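Local coordinates for protein glycerophosphoryl diester phosphodiesterase (Parabacteroides distasonis, PDB 3MZ2) that probably hydrolyses glycerophosphodiesters to an alcohol and glycerol 3-phosphate, at residues 51-56 with 126-131; 39-42 with 46-49. All coordinates share one frame; numbering follows the deposited sequence. Where two conformers were deposited one is given.

How the contacts relate
Both contacts belong to the TIM-barrel region of the glycerophosphodiester phosphodiesterase family, and their centres lie about 11 Å apart. Contact 2 comes first along the chain: it folds up the loop between strand 33-36 and helix 50-59. Contact 1 opens directly afterwards on that helix and closes some 70 residues later, where helix 122-129 packs against it. The two touch through Phe-53, whose CE1 lies 3.6 Å from CA of Gly-39, and through a probable hydrogen bond between Thr-52 OG1 and Pro-46 O. One strand-loop-helix unit thus carries an anion-binding loop at the end of its strand and helix packing on the outside of the barrel.

Contact 1 of 2, residues 51-56 with 126-131; sequences ETFENT and IRWARG
Trp-128 carries the whole of this helix-to-helix contact, laying its indole against Phe-53 and Glu-54. Two residues earlier, Ile-126 turns to the barrel instead and rests on Leu-135. At Trp-128, CG stands anti to the backbone N (chi1 174°), which sends the ring system straight out across the gap between the two helices, whose nearest CA atoms, those of Phe-53 and Ala-129, are 9.2 Å apart. The six-membered ring meets Phe-53 at the root of its side chain, with CH2 of Trp-128 3.6 Å from CB of Phe-53. The two rings meet obliquely, planes 34° apart and centroids 5.9 Å apart. Beside this, the CG methylene of Glu-54 crosses the indole at a slant, CG of Glu-54 being 3.7 Å from CZ2 of Trp-128. The carboxylate stops near the pyrrole nitrogen, OE2 of Glu-54 lying 3.9 Å from NE1 of Trp-128, too far for a hydrogen bond. Replaced by an alanine, Trp-128 would probably leave a gap between the helices and strip Phe-53 CB and the Glu-54 methylene of their apolar cover. Ala-129 joins Ile-126 on Leu-135. Arg-130 then leaves the helical conformation, and the chain turns back so that Lys-132 bonds to Trp-128 O and makes a cation-pi contact with the indole. Within the barrel, Met-50 and Leu-57 of helix 50-59 extend the packing around the indole, while helix 122-129 is seated on strand 135-137 and Phe-53 reaches Phe-64 in strand 63-70.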
ATOM      1  N   GLU A  51     -23.792  -6.232   7.054  1.00 15.98           N
ATOM      2  CA  GLU A  51     -24.755  -5.759   8.055  1.00 16.58           C
ATOM      3  C   GLU A  51     -24.557  -4.269   8.328  1.00 16.25           C
ATOM      4  O   GLU A  51     -25.519  -3.510   8.486  1.00 16.40           O
ATOM      5  CB  GLU A  51     -24.609  -6.592   9.338  1.00 17.84           C
ATOM      6  CG  GLU A  51     -25.087  -8.033   9.178  1.00 19.16           C
ATOM      7  CD  GLU A  51     -24.041  -9.011   8.606  1.00 18.68           C
ATOM      8  OE1 GLU A  51     -22.898  -8.603   8.306  1.00 16.66           O
ATOM      9  OE2 GLU A  51     -24.381 -10.208   8.454  1.00 20.20           O
ATOM     10  N   THR A  52     -23.321  -3.836   8.414  1.00 15.44           N
ATOM     11  CA  THR A  52     -23.056  -2.430   8.657  0.50 14.92           C
ATOM     12  C   THR A  52     -23.452  -1.535   7.494  1.00 13.90           C
ATOM     13  O   THR A  52     -23.980  -0.439   7.709  1.00 14.55           O
ATOM     14  CB  THR A  52     -21.616  -2.227   9.003  0.50 14.76           C
ATOM     15  OG1 THR A  52     -21.291  -3.189  10.008  0.50 17.63           O
ATOM     16  CG2 THR A  52     -21.384  -0.827   9.536  0.50 14.08           C
ATOM     17  N   PHE A  53     -23.241  -2.011   6.273  1.00 13.64           N
ATOM     18  CA  PHE A  53     -23.684  -1.258   5.109  1.00 13.84           C
ATOM     19  C   PHE A  53     -25.192  -1.042   5.180  1.00 14.31           C
ATOM     20  O   PHE A  53     -25.692   0.080   4.969  1.00 14.31           O
ATOM     21  CB  PHE A  53     -23.359  -1.951   3.761  1.00 13.74           C
ATOM     22  CG  PHE A  53     -21.940  -2.441   3.595  1.00 13.78           C
ATOM     23  CD1 PHE A  53     -20.862  -1.804   4.189  1.00 15.58           C
ATOM     24  CD2 PHE A  53     -21.695  -3.521   2.728  1.00 13.48           C
ATOM     25  CE1 PHE A  53     -19.588  -2.252   3.956  1.00 14.34           C
ATOM     26  CE2 PHE A  53     -20.418  -4.015   2.553  1.00 14.49           C
ATOM     27  CZ  PHE A  53     -19.359  -3.395   3.156  1.00 13.65           C
ATOM     28  N   GLU A  54     -25.921  -2.135   5.418  1.00 15.11           N
ATOM     29  CA  GLU A  54     -27.392  -2.091   5.481  1.00 17.25           C
ATOM     30  C   GLU A  54     -27.907  -1.162   6.600  1.00 18.42           C
ATOM     31  O   GLU A  54     -28.853  -0.354   6.397  1.00 18.06           O
ATOM     32  CB  GLU A  54     -27.931  -3.515   5.683  1.00 18.93           C
ATOM     33  CG  GLU A  54     -27.630  -4.443   4.535  1.00 24.39           C
ATOM     34  CD  GLU A  54     -27.702  -5.944   4.874  1.00 31.96           C
ATOM     35  OE1 GLU A  54     -28.217  -6.315   5.967  1.00 37.15           O
ATOM     36  OE2 GLU A  54     -27.227  -6.746   4.019  1.00 37.51           O
ATOM     37  N   ASN A  55     -27.300  -1.291   7.768  1.00 18.61           N
ATOM     38  CA  ASN A  55     -27.602  -0.418   8.905  1.00 18.92           C
ATOM     39  C   ASN A  55     -27.381   1.046   8.553  1.00 18.90           C
ATOM     40  O   ASN A  55     -28.259   1.888   8.783  1.00 20.27           O
ATOM     41  CB  ASN A  55     -26.737  -0.783  10.114  1.00 19.26           C
ATOM     42  CG  ASN A  55     -27.125   0.003  11.370  1.00 19.82           C
ATOM     43  OD1 ASN A  55     -28.274  -0.072  11.811  1.00 25.18           O
ATOM     44  ND2 ASN A  55     -26.171   0.712  11.967  1.00 21.11           N
ATOM     45  N   THR A  56     -26.252   1.372   7.961  1.00 17.36           N
ATOM     46  CA  THR A  56     -26.014   2.758   7.591  1.00 16.54           C
ATOM     47  C   THR A  56     -27.101   3.290   6.648  1.00 15.71           C
ATOM     48  O   THR A  56     -27.597   4.370   6.863  1.00 16.61           O
ATOM     49  CB  THR A  56     -24.627   2.957   6.952  1.00 15.83           C
ATOM     50  OG1 THR A  56     -23.612   2.589   7.891  1.00 18.45           O
ATOM     51  CG2 THR A  56     -24.363   4.413   6.514  1.00 17.35           C
ATOM     52  N   ILE A 126     -20.862  -6.444  -4.125  1.00 13.75           N
ATOM     53  CA  ILE A 126     -21.168  -5.864  -5.424  1.00 13.94           C
ATOM     54  C   ILE A 126     -22.611  -6.225  -5.823  1.00 14.45           C
ATOM     55  O   ILE A 126     -23.375  -5.352  -6.249  1.00 15.99           O
ATOM     56  CB  ILE A 126     -20.148  -6.340  -6.503  1.00 13.95           C
ATOM     57  CG1 ILE A 126     -18.777  -5.711  -6.296  1.00 14.43           C
ATOM     58  CG2 ILE A 126     -20.599  -6.013  -7.962  1.00 13.87           C
ATOM     59  CD1 ILE A 126     -17.748  -6.326  -7.175  1.00 12.48           C
ATOM     60  N   ARG A 127     -22.981  -7.498  -5.692  1.00 14.65           N
ATOM     61  CA  ARG A 127     -24.335  -7.953  -6.036  0.50 15.78           C
ATOM     62  C   ARG A 127     -25.403  -7.215  -5.231  1.00 15.29           C
ATOM     63  O   ARG A 127     -26.439  -6.806  -5.760  1.00 15.03           O
ATOM     64  CB  ARG A 127     -24.474  -9.463  -5.812  0.50 16.60           C
ATOM     65  CG  ARG A 127     -23.687 -10.318  -6.810  0.50 19.68           C
ATOM     66  CD  ARG A 127     -24.235 -11.767  -6.875  0.50 24.20           C
ATOM     67  NE  ARG A 127     -25.673 -11.770  -7.097  0.50 27.65           N
ATOM     68  CZ  ARG A 127     -26.492 -12.723  -6.671  0.50 30.49           C
ATOM     69  NH1 ARG A 127     -26.000 -13.771  -6.023  0.50 31.32           N
ATOM     70  NH2 ARG A 127     -27.798 -12.633  -6.909  0.50 30.96           N
ATOM     71  N   TRP A 128     -25.126  -7.009  -3.956  1.00 13.53           N
ATOM     72  CA  TRP A 128     -26.018  -6.259  -3.065  1.00 14.17           C
ATOM     73  C   TRP A 128     -26.080  -4.775  -3.372  1.00 14.00           C
ATOM     74  O   TRP A 128     -27.117  -4.156  -3.291  1.00 13.45           O
ATOM     75  CB  TRP A 128     -25.539  -6.444  -1.632  1.00 14.76           C
ATOM     76  CG  TRP A 128     -26.291  -5.590  -0.648  1.00 17.56           C
ATOM     77  CD1 TRP A 128     -27.518  -5.870  -0.082  1.00 19.63           C
ATOM     78  CD2 TRP A 128     -25.911  -4.312  -0.167  1.00 16.50           C
ATOM     79  NE1 TRP A 128     -27.901  -4.833   0.743  1.00 20.55           N
ATOM     80  CE2 TRP A 128     -26.936  -3.860   0.694  1.00 17.58           C
ATOM     81  CE3 TRP A 128     -24.794  -3.485  -0.372  1.00 19.90           C
ATOM     82  CZ2 TRP A 128     -26.854  -2.618   1.380  1.00 19.43           C
ATOM     83  CZ3 TRP A 128     -24.740  -2.235   0.282  1.00 17.53           C
ATOM     84  CH2 TRP A 128     -25.769  -1.827   1.131  1.00 17.97           C
ATOM     85  N   ALA A 129     -24.960  -4.202  -3.760  1.00 12.30           N
ATOM     86  CA  ALA A 129     -24.888  -2.755  -3.939  1.00 13.54           C
ATOM     87  C   ALA A 129     -25.689  -2.271  -5.160  1.00 13.87           C
ATOM     88  O   ALA A 129     -26.133  -1.124  -5.187  1.00 14.23           O
ATOM     89  CB  ALA A 129     -23.430  -2.313  -4.035  1.00 11.26           C
ATOM     90  N   ARG A 130     -25.816  -3.111  -6.186  1.00 13.95           N
ATOM     91  CA  ARG A 130     -26.443  -2.703  -7.443  0.50 14.88           C
ATOM     92  C   ARG A 130     -27.856  -2.179  -7.176  1.00 14.96           C
ATOM     93  O   ARG A 130     -28.701  -2.930  -6.665  1.00 14.97           O
ATOM     94  CB  ARG A 130     -26.507  -3.889  -8.403  0.50 15.42           C
ATOM     95  CG  ARG A 130     -26.891  -3.550  -9.851  0.50 16.89           C
ATOM     96  CD  ARG A 130     -26.986  -4.840 -10.675  0.50 21.17           C
ATOM     97  NE  ARG A 130     -27.625  -4.709 -11.982  0.50 24.20           N
ATOM     98  CZ  ARG A 130     -27.918  -5.755 -12.757  0.50 26.85           C
ATOM     99  NH1 ARG A 130     -27.626  -6.986 -12.344  0.50 27.24           N
ATOM    100  NH2 ARG A 130     -28.492  -5.570 -13.941  0.50 28.36           N
ATOM    101  N   GLY A 131     -28.113  -0.911  -7.514  1.00 15.37           N
ATOM    102  CA  GLY A 131     -29.438  -0.306  -7.293  1.00 15.83           C
ATOM    103  C   GLY A 131     -29.675   0.277  -5.915  1.00 16.31           C
ATOM    104  O   GLY A 131     -30.779   0.794  -5.635  1.00 17.93           O
TER

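Contact 2 of 2, residues 39-42 with 46-49; sequences GGRG and PENS. With SO4 (sulfate ion), chain G.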
ATOM      1  N   GLY A  39     -16.742   0.906   5.274  1.00 21.05           N
ATOM      2  CA  GLY A  39     -18.120   0.609   5.480  1.00 20.81           C
ATOM      3  C   GLY A  39     -18.913   1.327   6.549  1.00 21.68           C
ATOM      4  O   GLY A  39     -20.106   1.179   6.618  1.00 22.38           O
ATOM      5  N   GLY A  40     -18.261   2.157   7.371  1.00 20.15           N
ATOM      6  CA  GLY A  40     -18.853   2.644   8.625  1.00 19.39           C
ATOM      7  C   GLY A  40     -18.756   1.561   9.701  1.00 19.86           C
ATOM      8  O   GLY A  40     -18.569   0.377   9.390  1.00 19.28           O
ATOM      9  N   ARG A  41     -18.867   1.956  10.961  1.00 17.73           N
ATOM     10  CA  ARG A  41     -18.868   1.024  12.060  1.00 17.04           C
ATOM     11  C   ARG A  41     -19.523   1.630  13.287  1.00 18.66           C
ATOM     12  O   ARG A  41     -19.705   2.854  13.391  1.00 18.39           O
ATOM     13  CB  ARG A  41     -17.465   0.610  12.416  1.00 16.21           C
ATOM     14  CG  ARG A  41     -16.624   1.761  12.986  1.00 17.28           C
ATOM     15  CD  ARG A  41     -15.125   1.453  12.989  1.00 18.00           C
ATOM     16  NE  ARG A  41     -14.393   2.490  13.698  1.00 19.39           N
ATOM     17  CZ  ARG A  41     -13.059   2.627  13.737  1.00 23.19           C
ATOM     18  NH1 ARG A  41     -12.257   1.824  13.043  1.00 22.50           N
ATOM     19  NH2 ARG A  41     -12.528   3.620  14.442  1.00 25.82           N
ATOM     20  N   GLY A  42     -19.836   0.757  14.217  1.00 19.43           N
ATOM     21  CA  GLY A  42     -20.491   1.126  15.477  1.00 20.60           C
ATOM     22  C   GLY A  42     -20.748  -0.060  16.353  1.00 21.93           C
ATOM     23  O   GLY A  42     -20.416  -1.189  15.977  1.00 22.06           O
ATOM     24  N   PRO A  46     -19.634  -4.195  12.740  1.00 18.48           N
ATOM     25  CA  PRO A  46     -18.246  -4.193  12.327  1.00 17.77           C
ATOM     26  C   PRO A  46     -17.936  -3.501  10.984  1.00 16.30           C
ATOM     27  O   PRO A  46     -18.790  -3.408  10.095  1.00 17.06           O
ATOM     28  CB  PRO A  46     -17.932  -5.689  12.210  1.00 18.34           C
ATOM     29  CG  PRO A  46     -19.015  -6.399  12.977  1.00 20.33           C
ATOM     30  CD  PRO A  46     -20.207  -5.553  12.791  1.00 19.68           C
ATOM     31  N   GLU A  47     -16.712  -3.024  10.851  1.00 15.41           N
ATOM     32  CA  GLU A  47     -16.114  -2.618   9.556  1.00 15.42           C
ATOM     33  C   GLU A  47     -16.289  -3.692   8.527  1.00 14.74           C
ATOM     34  O   GLU A  47     -16.262  -4.877   8.889  1.00 14.97           O
ATOM     35  CB  GLU A  47     -14.594  -2.530   9.707  1.00 16.45           C
ATOM     36  CG  GLU A  47     -14.127  -1.383  10.419  1.00 19.93           C
ATOM     37  CD  GLU A  47     -12.623  -1.384  10.626  1.00 20.06           C
ATOM     38  OE1 GLU A  47     -11.824  -2.104   9.931  1.00 16.86           O
ATOM     39  OE2 GLU A  47     -12.240  -0.573  11.482  1.00 22.75           O
ATOM     40  N   ASN A  48     -16.418  -3.280   7.264  1.00 12.80           N
ATOM     41  CA  ASN A  48     -16.389  -4.220   6.126  1.00 12.31           C
ATOM     42  C   ASN A  48     -17.341  -5.404   6.335  1.00 12.51           C
ATOM     43  O   ASN A  48     -16.981  -6.571   6.140  1.00 13.16           O
ATOM     44  CB  ASN A  48     -14.946  -4.689   5.859  1.00 11.85           C
ATOM     45  CG  ASN A  48     -14.113  -3.651   5.139  1.00 11.44           C
ATOM     46  OD1 ASN A  48     -14.430  -3.252   4.016  1.00 14.93           O
ATOM     47  ND2 ASN A  48     -13.004  -3.226   5.762  1.00 11.60           N
ATOM     48  N   SER A  49     -18.569  -5.076   6.705  1.00 14.23           N
ATOM     49  CA  SER A  49     -19.596  -6.087   6.889  0.60 14.33           C
ATOM     50  C   SER A  49     -20.852  -5.682   6.167  1.00 15.02           C
ATOM     51  O   SER A  49     -21.180  -4.501   6.079  1.00 15.54           O
ATOM     52  CB  SER A  49     -19.901  -6.326   8.374  0.60 16.12           C
ATOM     53  OG  SER A  49     -20.702  -5.286   8.945  0.60 13.36           O
TER
HETATM   54  S   SO4 G   9      -8.585   2.384  13.457  1.00 63.42           S
HETATM   55  O1  SO4 G   9      -9.111   1.912  14.745  1.00 62.27           O
HETATM   56  O2  SO4 G   9      -9.694   2.554  12.526  1.00 63.24           O
HETATM   57  O3  SO4 G   9      -7.896   3.659  13.659  1.00 64.00           O
HETATM   58  O4  SO4 G   9      -7.671   1.422  12.828  1.00 62.98           O
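Arg-41 and Glu-47 sit beside each other across a loop without regular secondary structure, their CA atoms 5.2 Å apart, and no backbone hydrogen bond joins the two segments. Gly-39 lies where a side chain could not: at its positive phi a CB would press on the preceding carbonyl and come 3.3 Å from Asn-48 N. Across the loop the long side chains of Arg-41 and Glu-47 run alongside one another in the same direction. Arg-41 has CG set between its backbone N and carbonyl carbon (chi1 67°), and its chain is extended from there to NE; Glu-47 is also extended beyond CG, so the charged groups arrive together. Guanidinium and carboxylate are nearly coplanar, 12° apart. NH1 of Arg-41 makes a salt bridge of 2.9 Å to OE2 of Glu-47, approaching nearly along its C-O axis. The N-H...O angle of this bond is 144°. The same NH1 of Arg-41 donates to O2 of the sulfate at 2.7 Å, and this bond is somewhat straighter. Glu-47 OE2 is also held by salt bridges from Arg-38 and Arg-86, while Asn-48 ND2 bonds to Asp-67. Ser-49 occupies the N-cap of helix 50-59; in one of its two conformers its OG lies 2.9 Å from Pro-46 O, a bond made less certain by the disorder. Arg-38 and Asp-67 belong to the HR(X)nEXD(X)nHD signature of these phosphodiesterases. The sharing of one carboxylate oxygen by three arginines, with Arg-41 also gripping a sulfate probably left from crystallisation, is consistent with an anion-binding pocket that may take the phosphate of a phosphodiester, where Glu-47 probably steadies the direction in which Arg-41 points.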